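Local coordinates for protein Non-ribosomal peptide synthetase (Methanobrevibacter ruminantium, PDB 6VTJ) that probably carries a peptidyl thioester on its phosphopantetheine-bearing carrier domain and releases it reductively through its reductase domain, at residues K243-R248 against K309-K314. Numbering follows the deposited sequence.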
loop_
_atom_site.group_PDB
_atom_site.type_symbol
_atom_site.label_atom_id
_atom_site.label_comp_id
_atom_site.label_asym_id
_atom_site.label_seq_id
_atom_site.Cartn_x
_atom_site.Cartn_y
_atom_site.Cartn_z
ATOM N N LYS A 243 17.927 -0.068 13.555
ATOM C CA LYS A 243 18.840 -0.332 14.665
ATOM C C LYS A 243 19.775 -1.482 14.326
ATOM O O LYS A 243 20.996 -1.407 14.561
ATOM C CB LYS A 243 18.043 -0.630 15.937
ATOM C CG LYS A 243 17.387 0.612 16.529
ATOM C CD LYS A 243 16.726 0.359 17.890
ATOM N N PHE A 244 19.219 -2.545 13.733
ATOM C CA PHE A 244 20.058 -3.631 13.255
ATOM C C PHE A 244 21.095 -3.123 12.264
ATOM O O PHE A 244 22.279 -3.459 12.364
ATOM C CB PHE A 244 19.226 -4.728 12.609
ATOM C CG PHE A 244 20.066 -5.714 11.858
ATOM C CD1 PHE A 244 20.831 -6.644 12.544
ATOM C CD2 PHE A 244 20.156 -5.664 10.466
ATOM C CE1 PHE A 244 21.634 -7.543 11.854
ATOM C CE2 PHE A 244 20.956 -6.550 9.774
ATOM C CZ PHE A 244 21.696 -7.493 10.468
ATOM N N ALA A 245 20.668 -2.314 11.290
ATOM C CA ALA A 245 21.609 -1.801 10.297
ATOM C C ALA A 245 22.698 -0.948 10.938
ATOM O O ALA A 245 23.845 -0.948 10.474
ATOM C CB ALA A 245 20.863 -0.990 9.237
ATOM N N GLN A 246 22.359 -0.226 12.007
ATOM C CA GLN A 246 23.303 0.680 12.643
ATOM C C GLN A 246 24.345 -0.050 13.473
ATOM O O GLN A 246 25.442 0.486 13.672
ATOM C CB GLN A 246 22.559 1.695 13.515
ATOM C CG GLN A 246 22.054 2.913 12.727
ATOM C CD GLN A 246 20.856 3.579 13.376
ATOM O OE1 GLN A 246 20.084 2.933 14.089
ATOM N NE2 GLN A 246 20.692 4.878 13.134
ATOM N N THR A 247 24.039 -1.264 13.942
ATOM C CA THR A 247 25.058 -2.026 14.663
ATOM C C THR A 247 26.326 -2.269 13.847
ATOM O O THR A 247 27.351 -2.624 14.433
ATOM C CB THR A 247 24.527 -3.384 15.128
ATOM O OG1 THR A 247 24.450 -4.282 14.009
ATOM C CG2 THR A 247 23.179 -3.240 15.801
ATOM N N ARG A 248 26.286 -2.124 12.522
ATOM C CA ARG A 248 27.478 -2.207 11.685
ATOM C C ARG A 248 27.617 -0.931 10.860
ATOM O O ARG A 248 26.660 -0.171 10.681
ATOM C CB ARG A 248 27.445 -3.440 10.763
ATOM C CG ARG A 248 27.473 -4.781 11.504
ATOM C CD ARG A 248 27.364 -5.980 10.555
ATOM N N LYS A 309 22.341 10.692 10.610
ATOM C CA LYS A 309 23.404 10.226 11.491
ATOM C C LYS A 309 24.462 9.391 10.773
ATOM O O LYS A 309 25.413 8.946 11.412
ATOM C CB LYS A 309 22.824 9.418 12.659
ATOM C CG LYS A 309 21.937 10.216 13.599
ATOM C CD LYS A 309 22.590 11.541 13.981
ATOM N N GLY A 310 24.331 9.159 9.473
ATOM C CA GLY A 310 25.389 8.502 8.725
ATOM C C GLY A 310 25.044 7.136 8.170
ATOM O O GLY A 310 25.888 6.540 7.485
ATOM N N LEU A 311 23.866 6.599 8.436
ATOM C CA LEU A 311 23.446 5.350 7.796
ATOM C C LEU A 311 23.203 5.571 6.303
ATOM O O LEU A 311 22.480 6.497 5.928
ATOM C CB LEU A 311 22.165 4.824 8.454
ATOM C CG LEU A 311 21.786 3.383 8.107
ATOM C CD1 LEU A 311 22.872 2.410 8.576
ATOM C CD2 LEU A 311 20.434 3.019 8.700
ATOM N N PRO A 312 23.787 4.761 5.426
ATOM C CA PRO A 312 23.382 4.799 4.010
ATOM C C PRO A 312 21.988 4.204 3.828
ATOM O O PRO A 312 21.724 3.076 4.257
ATOM C CB PRO A 312 24.456 3.955 3.311
ATOM C CG PRO A 312 24.973 3.065 4.371
ATOM C CD PRO A 312 24.889 3.814 5.665
ATOM N N VAL A 313 21.081 4.972 3.201
ATOM C CA VAL A 313 19.684 4.564 3.083
ATOM C C VAL A 313 19.134 4.915 1.709
ATOM O O VAL A 313 19.627 5.814 1.016
ATOM C CB VAL A 313 18.759 5.216 4.146
ATOM C CG1 VAL A 313 19.307 5.057 5.555
ATOM C CG2 VAL A 313 18.547 6.686 3.824
ATOM N N LYS A 314 18.084 4.176 1.331
ATOM C CA LYS A 314 17.229 4.502 0.203
ATOM C C LYS A 314 15.775 4.363 0.619
ATOM O O LYS A 314 15.400 3.496 1.417
ATOM C CB LYS A 314 17.473 3.601 -1.018
ATOM C CG LYS A 314 18.924 3.243 -1.265
ATOM C CD LYS A 314 19.433 3.909 -2.501
ATOM C CE LYS A 314 20.932 3.684 -2.700
ATOM N NZ LYS A 314 21.554 5.032 -2.885
#
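Leu-311 carries nearly all of this contact, reaching from the turn after helix 291-308 to Ala-245 and Gln-246 near the C-terminal end of helix 229-246. Before it, Lys-309 and Gly-310 end the preceding helix: Gly-310, at a positive phi of 114°, closes a Schellman motif. The chain thus turned, Leu-311 directs its side chain at the neighbouring helix. With CG opposite the backbone N (chi1 -167°), both methyls of the leucine fork face the Ala-245 methyl, Leu-311 CD1 at 4.0 Å and CD2 at 4.1 Å from Ala-245 CB. Leu-311 CD1 also sits 4.0 Å from Ala-245 O, and Gln-246 CG flanks the same methyl, 4.3 Å from Leu-311 CD1. No hydrogen bond crosses between the segments; the join is purely van der Waals, with Leu-311 and Ala-245 buried while Gln-246 lies toward solvent. Leu-311 also touches Ala-306 of helix 291-308 and Tyr-253 of strand 252-258. From Pro-312 onward the chain pairs with strand 252-258, Pro-312 and Lys-314 bonding to Tyr-253 through the backbone, and Val-313 packs back on helix 291-308. The leucine thus ties together the C-terminal ends of two adjacent helices beside parallel strands 252-258 and 313-322, an arrangement belonging to the Rossmann-type alpha/beta fold of the reductase domain.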